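Local coordinates for protein exocyst complex component EXO70 (Saccharomyces cerevisiae, PDB 2PFV) that takes part in the secretory pathway as a subunit of the exocyst, the complex that tethers secretory vesicles to sites of exocytosis, and contributes to exocyst assembly, at residues A[215-220]-A[264-269]; A[328-333]-A[361-366]. All coordinates share one frame; numbering follows the deposited sequence.

Contact 1: residues A[215-220]-A[264-269]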
loop_
_atom_site.group_PDB
_atom_site.type_symbol
_atom_site.label_atom_id
_atom_site.label_comp_id
_atom_site.label_asym_id
_atom_site.label_seq_id
_atom_site.Cartn_x
_atom_site.Cartn_y
_atom_site.Cartn_z
ATOM N N ILE A 215 2.012 1.900 -30.568
ATOM C CA ILE A 215 0.743 1.246 -30.286
ATOM C C ILE A 215 0.404 1.271 -28.798
ATOM O O ILE A 215 -0.763 1.345 -28.425
ATOM C CB ILE A 215 0.770 -0.234 -30.749
ATOM C CG1 ILE A 215 0.991 -0.309 -32.265
ATOM C CG2 ILE A 215 -0.542 -0.934 -30.356
ATOM C CD1 ILE A 215 1.149 -1.735 -32.787
ATOM N N LEU A 216 1.427 1.214 -27.951
ATOM C CA LEU A 216 1.217 1.190 -26.506
ATOM C C LEU A 216 1.155 2.548 -25.824
ATOM O O LEU A 216 0.398 2.730 -24.868
ATOM C CB LEU A 216 2.305 0.349 -25.839
ATOM C CG LEU A 216 2.436 -1.114 -26.267
ATOM C CD1 LEU A 216 3.533 -1.782 -25.435
ATOM C CD2 LEU A 216 1.105 -1.842 -26.072
ATOM N N SER A 217 1.950 3.499 -26.303
ATOM C CA SER A 217 1.972 4.826 -25.698
ATOM C C SER A 217 0.589 5.443 -25.539
ATOM O O SER A 217 0.281 6.025 -24.501
ATOM C CB SER A 217 2.885 5.766 -26.494
ATOM O OG SER A 217 4.240 5.354 -26.377
ATOM N N PRO A 218 -0.265 5.334 -26.567
ATOM C CA PRO A 218 -1.598 5.924 -26.406
ATOM C C PRO A 218 -2.360 5.257 -25.259
ATOM O O PRO A 218 -3.048 5.924 -24.485
ATOM C CB PRO A 218 -2.246 5.674 -27.764
ATOM C CG PRO A 218 -1.068 5.754 -28.701
ATOM C CD PRO A 218 -0.031 4.940 -27.966
ATOM N N LEU A 219 -2.225 3.940 -25.151
ATOM C CA LEU A 219 -2.900 3.189 -24.097
ATOM C C LEU A 219 -2.412 3.677 -22.732
ATOM O O LEU A 219 -3.197 3.879 -21.809
ATOM C CB LEU A 219 -2.605 1.694 -24.247
ATOM C CG LEU A 219 -2.729 1.099 -25.653
ATOM C CD1 LEU A 219 -2.518 -0.409 -25.591
ATOM C CD2 LEU A 219 -4.094 1.417 -26.230
ATOM N N ILE A 220 -1.103 3.861 -22.625
ATOM C CA ILE A 220 -0.478 4.329 -21.400
ATOM C C ILE A 220 -0.941 5.743 -21.071
ATOM O O ILE A 220 -1.162 6.084 -19.912
ATOM C CB ILE A 220 1.058 4.318 -21.542
ATOM C CG1 ILE A 220 1.554 2.873 -21.635
ATOM C CG2 ILE A 220 1.704 5.066 -20.387
ATOM C CD1 ILE A 220 1.198 2.022 -20.443
ATOM N N LEU A 264 9.377 3.220 -24.732
ATOM C CA LEU A 264 8.126 3.963 -24.685
ATOM C C LEU A 264 8.368 5.445 -24.940
ATOM O O LEU A 264 9.475 5.942 -24.756
ATOM C CB LEU A 264 7.462 3.778 -23.319
ATOM C CG LEU A 264 5.952 3.549 -23.327
ATOM C CD1 LEU A 264 5.643 2.240 -24.046
ATOM C CD2 LEU A 264 5.430 3.508 -21.899
ATOM N N GLN A 265 7.321 6.146 -25.363
ATOM C CA GLN A 265 7.422 7.570 -25.638
ATOM C C GLN A 265 7.114 8.360 -24.377
ATOM O O GLN A 265 7.877 9.236 -23.974
ATOM C CB GLN A 265 6.425 7.982 -26.722
ATOM C CG GLN A 265 6.432 7.115 -27.964
ATOM C CD GLN A 265 5.524 7.667 -29.045
ATOM O OE1 GLN A 265 4.363 7.995 -28.791
ATOM N NE2 GLN A 265 6.047 7.769 -30.262
ATOM N N ASN A 266 5.981 8.037 -23.761
ATOM C CA ASN A 266 5.528 8.716 -22.555
ATOM C C ASN A 266 5.726 7.912 -21.272
ATOM O O ASN A 266 4.811 7.806 -20.455
ATOM C CB ASN A 266 4.048 9.075 -22.701
ATOM C CG ASN A 266 3.204 7.899 -23.144
ATOM O OD1 ASN A 266 3.458 6.754 -22.761
ATOM N ND2 ASN A 266 2.184 8.175 -23.946
ATOM N N TYR A 267 6.916 7.350 -21.089
ATOM C CA TYR A 267 7.198 6.572 -19.887
ATOM C C TYR A 267 7.181 7.520 -18.690
ATOM O O TYR A 267 6.960 7.106 -17.549
ATOM C CB TYR A 267 8.567 5.896 -19.995
ATOM C CG TYR A 267 8.791 4.816 -18.961
ATOM C CD1 TYR A 267 8.039 3.641 -18.982
ATOM C CD2 TYR A 267 9.731 4.978 -17.944
ATOM C CE1 TYR A 267 8.214 2.654 -18.014
ATOM C CE2 TYR A 267 9.916 3.996 -16.965
ATOM C CZ TYR A 267 9.152 2.838 -17.007
ATOM O OH TYR A 267 9.317 1.874 -16.040
ATOM N N ASN A 268 7.406 8.800 -18.972
ATOM C CA ASN A 268 7.429 9.838 -17.948
ATOM C C ASN A 268 6.111 9.911 -17.181
ATOM O O ASN A 268 6.098 10.179 -15.979
ATOM C CB ASN A 268 7.735 11.195 -18.597
ATOM C CG ASN A 268 6.640 11.650 -19.547
ATOM O OD1 ASN A 268 5.728 12.378 -19.156
ATOM N ND2 ASN A 268 6.719 11.211 -20.799
ATOM N N LEU A 269 5.005 9.676 -17.877
ATOM C CA LEU A 269 3.693 9.715 -17.241
ATOM C C LEU A 269 3.639 8.719 -16.089
ATOM O O LEU A 269 3.221 9.058 -14.984
ATOM C CB LEU A 269 2.587 9.385 -18.256
ATOM C CG LEU A 269 2.204 10.418 -19.326
ATOM C CD1 LEU A 269 1.578 11.635 -18.670
ATOM C CD2 LEU A 269 3.424 10.823 -20.122
#
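Ser217 and Asn266 carry the polar half of this contact, which shows how a loop can use a helix backbone as a docking surface. The amide of Asn266 donates through ND2 to Ser217 O at 2.9 Å, nearly straight at the hydrogen (168°). The carbonyl oxygen lies close to the amide plane of Asn266, whereas ND2 stands above the carbonyl plane, 51° out of it. The helix is kinked here: the N of Pro218 carries no hydrogen, and the N of Leu219 makes no bond to the preceding turn. With chi1 at 50°, CG of Asn266 sits between its own backbone N and carbonyl carbon, which directs the amide toward the helix, ND2 on Ser217 O and OD1 beside Ile220. That OD1 lies 3.4 Å from Ile220 CG2; it is buried against the methyl group and has no polar partner. A second, weak bond runs from Gln265 N to Ser217 OG at 3.3 Å. Ser213 O, one turn earlier, is the stronger partner of the hydroxyl, and the weak bond from the loop is added to it. The methylenes of Gln265 lie beside the same hydroxyl, CG 3.2 Å from Ser217 OG.

The apolar packing centres on Leu264, which bridges two residues one turn apart: its CD1 comes within 4.2 Å of Leu216 CB, while its CD2 meets Ile220 CG1 at 3.9 Å, the two side chains crossing at a slant. Leu259 touches both Ile220 and Leu264, and Leu216 also touches Ile190 and Glu193 of helix 179-200.

The contact thus seats the loop leading into helix 267-296 against helix 208-236, a loop-to-helix junction within the elongated array of antiparallel helices that characterises Exo70.

Contact 2: residues A[328-333]-A[361-366]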
loop_
_atom_site.group_PDB
_atom_site.type_symbol
_atom_site.label_atom_id
_atom_site.label_comp_id
_atom_site.label_asym_id
_atom_site.label_seq_id
_atom_site.Cartn_x
_atom_site.Cartn_y
_atom_site.Cartn_z
ATOM N N GLY A 328 0.382 -4.183 0.931
ATOM C CA GLY A 328 0.551 -2.793 0.550
ATOM C C GLY A 328 1.347 -2.023 1.585
ATOM O O GLY A 328 2.271 -1.286 1.243
ATOM N N CYS A 329 0.983 -2.195 2.854
ATOM C CA CYS A 329 1.667 -1.521 3.951
ATOM C C CYS A 329 3.141 -1.890 3.935
ATOM O O CYS A 329 4.015 -1.024 3.983
ATOM C CB CYS A 329 1.066 -1.939 5.295
ATOM S SG CYS A 329 -0.691 -1.573 5.514
ATOM N N LEU A 330 3.409 -3.187 3.868
ATOM C CA LEU A 330 4.778 -3.680 3.850
ATOM C C LEU A 330 5.514 -3.100 2.646
ATOM O O LEU A 330 6.639 -2.618 2.766
ATOM C CB LEU A 330 4.779 -5.210 3.788
ATOM C CG LEU A 330 5.903 -5.921 4.546
ATOM C CD1 LEU A 330 5.879 -5.504 6.009
ATOM C CD2 LEU A 330 5.728 -7.424 4.421
ATOM N N GLY A 331 4.869 -3.141 1.484
ATOM C CA GLY A 331 5.487 -2.601 0.289
ATOM C C GLY A 331 5.741 -1.113 0.436
ATOM O O GLY A 331 6.714 -0.584 -0.100
ATOM N N ALA A 332 4.862 -0.441 1.173
ATOM C CA ALA A 332 4.975 0.994 1.396
ATOM C C ALA A 332 6.130 1.333 2.330
ATOM O O ALA A 332 6.564 2.483 2.400
ATOM C CB ALA A 332 3.667 1.536 1.964
ATOM N N MET A 333 6.628 0.331 3.047
ATOM C CA MET A 333 7.737 0.544 3.971
ATOM C C MET A 333 9.046 0.813 3.229
ATOM O O MET A 333 10.084 1.039 3.854
ATOM C CB MET A 333 7.899 -0.672 4.890
ATOM C CG MET A 333 6.751 -0.863 5.870
ATOM S SD MET A 333 6.577 0.539 6.998
ATOM C CE MET A 333 5.363 1.539 6.133
ATOM N N GLU A 361 16.169 -2.589 8.190
ATOM C CA GLU A 361 16.007 -2.592 6.742
ATOM C C GLU A 361 14.930 -3.600 6.347
ATOM O O GLU A 361 14.559 -3.705 5.176
ATOM C CB GLU A 361 17.333 -2.935 6.064
ATOM N N ASP A 362 14.434 -4.344 7.329
ATOM C CA ASP A 362 13.393 -5.333 7.079
ATOM C C ASP A 362 12.041 -4.623 7.031
ATOM O O ASP A 362 11.765 -3.750 7.855
ATOM C CB ASP A 362 13.381 -6.376 8.193
ATOM C CG ASP A 362 12.468 -7.542 7.886
ATOM O OD1 ASP A 362 11.417 -7.326 7.246
ATOM O OD2 ASP A 362 12.795 -8.676 8.296
ATOM N N HIS A 363 11.200 -4.993 6.070
ATOM C CA HIS A 363 9.883 -4.372 5.932
ATOM C C HIS A 363 8.957 -4.718 7.090
ATOM O O HIS A 363 8.238 -3.859 7.596
ATOM C CB HIS A 363 9.222 -4.796 4.618
ATOM C CG HIS A 363 9.771 -4.101 3.411
ATOM N ND1 HIS A 363 9.768 -2.729 3.278
ATOM C CD2 HIS A 363 10.318 -4.586 2.272
ATOM C CE1 HIS A 363 10.290 -2.399 2.109
ATOM N NE2 HIS A 363 10.632 -3.508 1.479
ATOM N N ASN A 364 8.978 -5.983 7.491
ATOM C CA ASN A 364 8.149 -6.467 8.590
ATOM C C ASN A 364 8.514 -5.771 9.901
ATOM O O ASN A 364 7.651 -5.521 10.741
ATOM C CB ASN A 364 8.323 -7.978 8.741
ATOM C CG ASN A 364 7.961 -8.733 7.476
ATOM O OD1 ASN A 364 6.787 -8.842 7.121
ATOM N ND2 ASN A 364 8.973 -9.251 6.781
ATOM N N VAL A 365 9.797 -5.466 10.068
ATOM C CA VAL A 365 10.281 -4.794 11.268
ATOM C C VAL A 365 9.820 -3.344 11.258
ATOM O O VAL A 365 9.398 -2.812 12.285
ATOM C CB VAL A 365 11.821 -4.826 11.345
ATOM C CG1 VAL A 365 12.311 -3.958 12.498
ATOM C CG2 VAL A 365 12.297 -6.257 11.518
ATOM N N LEU A 366 9.906 -2.716 10.089
ATOM C CA LEU A 366 9.493 -1.326 9.910
ATOM C C LEU A 366 8.001 -1.161 10.153
ATOM O O LEU A 366 7.570 -0.228 10.831
ATOM C CB LEU A 366 9.823 -0.858 8.492
ATOM C CG LEU A 366 11.243 -0.339 8.277
ATOM C CD1 LEU A 366 11.500 -0.122 6.789
ATOM C CD2 LEU A 366 11.414 0.962 9.054
#
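Leu330 and Met333, near the end of one helix, meet the first turn of another through His363, Asn364 and Leu366, and Met333 is the instructive chain to trace. Its CB lies at the edge of the imidazole, 3.2 Å from His363 ND1. CG, placed beside the backbone N by a chi1 of -68°, passes His363 O at 3.8 Å. The chain then bends at chi2 and chi3, bringing SD to 3.8 Å from Leu366 CB as the two side chains run past each other in opposite directions. Its tip, CE, leads away from segment 361-366. Beyond the segments, the methionine also touches Phe285, Trp341 and Leu367.

Leu330 covers the neighbouring part of the turn. Its CG packs on His363 CB at 3.5 Å, and its CD2 touches Asn364 OD1. Leu330 O lies over one face of the imidazole, 3.2 Å from ND1, at an angle too poor for a hydrogen bond.

Asp362 caps the second helix, its OD1 accepting from Asn364 N at 2.8 Å. Cohesion across the contact, which lacks hydrogen bonds, therefore rests on van der Waals packing: Leu330 and the methionine CB against the histidine, the sulfur against Leu366. The polar bonding at the new helix start stays local.

Read from the N terminus, helix 208-236 comes first, and contact 1 closes a loop of 43 intervening residues, mostly helical, when the chain returns at 264-269 to begin helix 267-296. That long helix runs between the two contacts, since further along it packs on helix 326-332 through Cys329 and Ala332. Contact 2 closes a shorter excursion of 27 residues without helix or strand, joining the end of helix 326-332 to the start of helix 363-390. The two closures are in series, neither nested nor crossed. The centres of contact 1 and contact 2 are about 30 Å apart, and their nearest atoms about 16 Å apart. Two local junctions thus follow one another along the elongated helical chain.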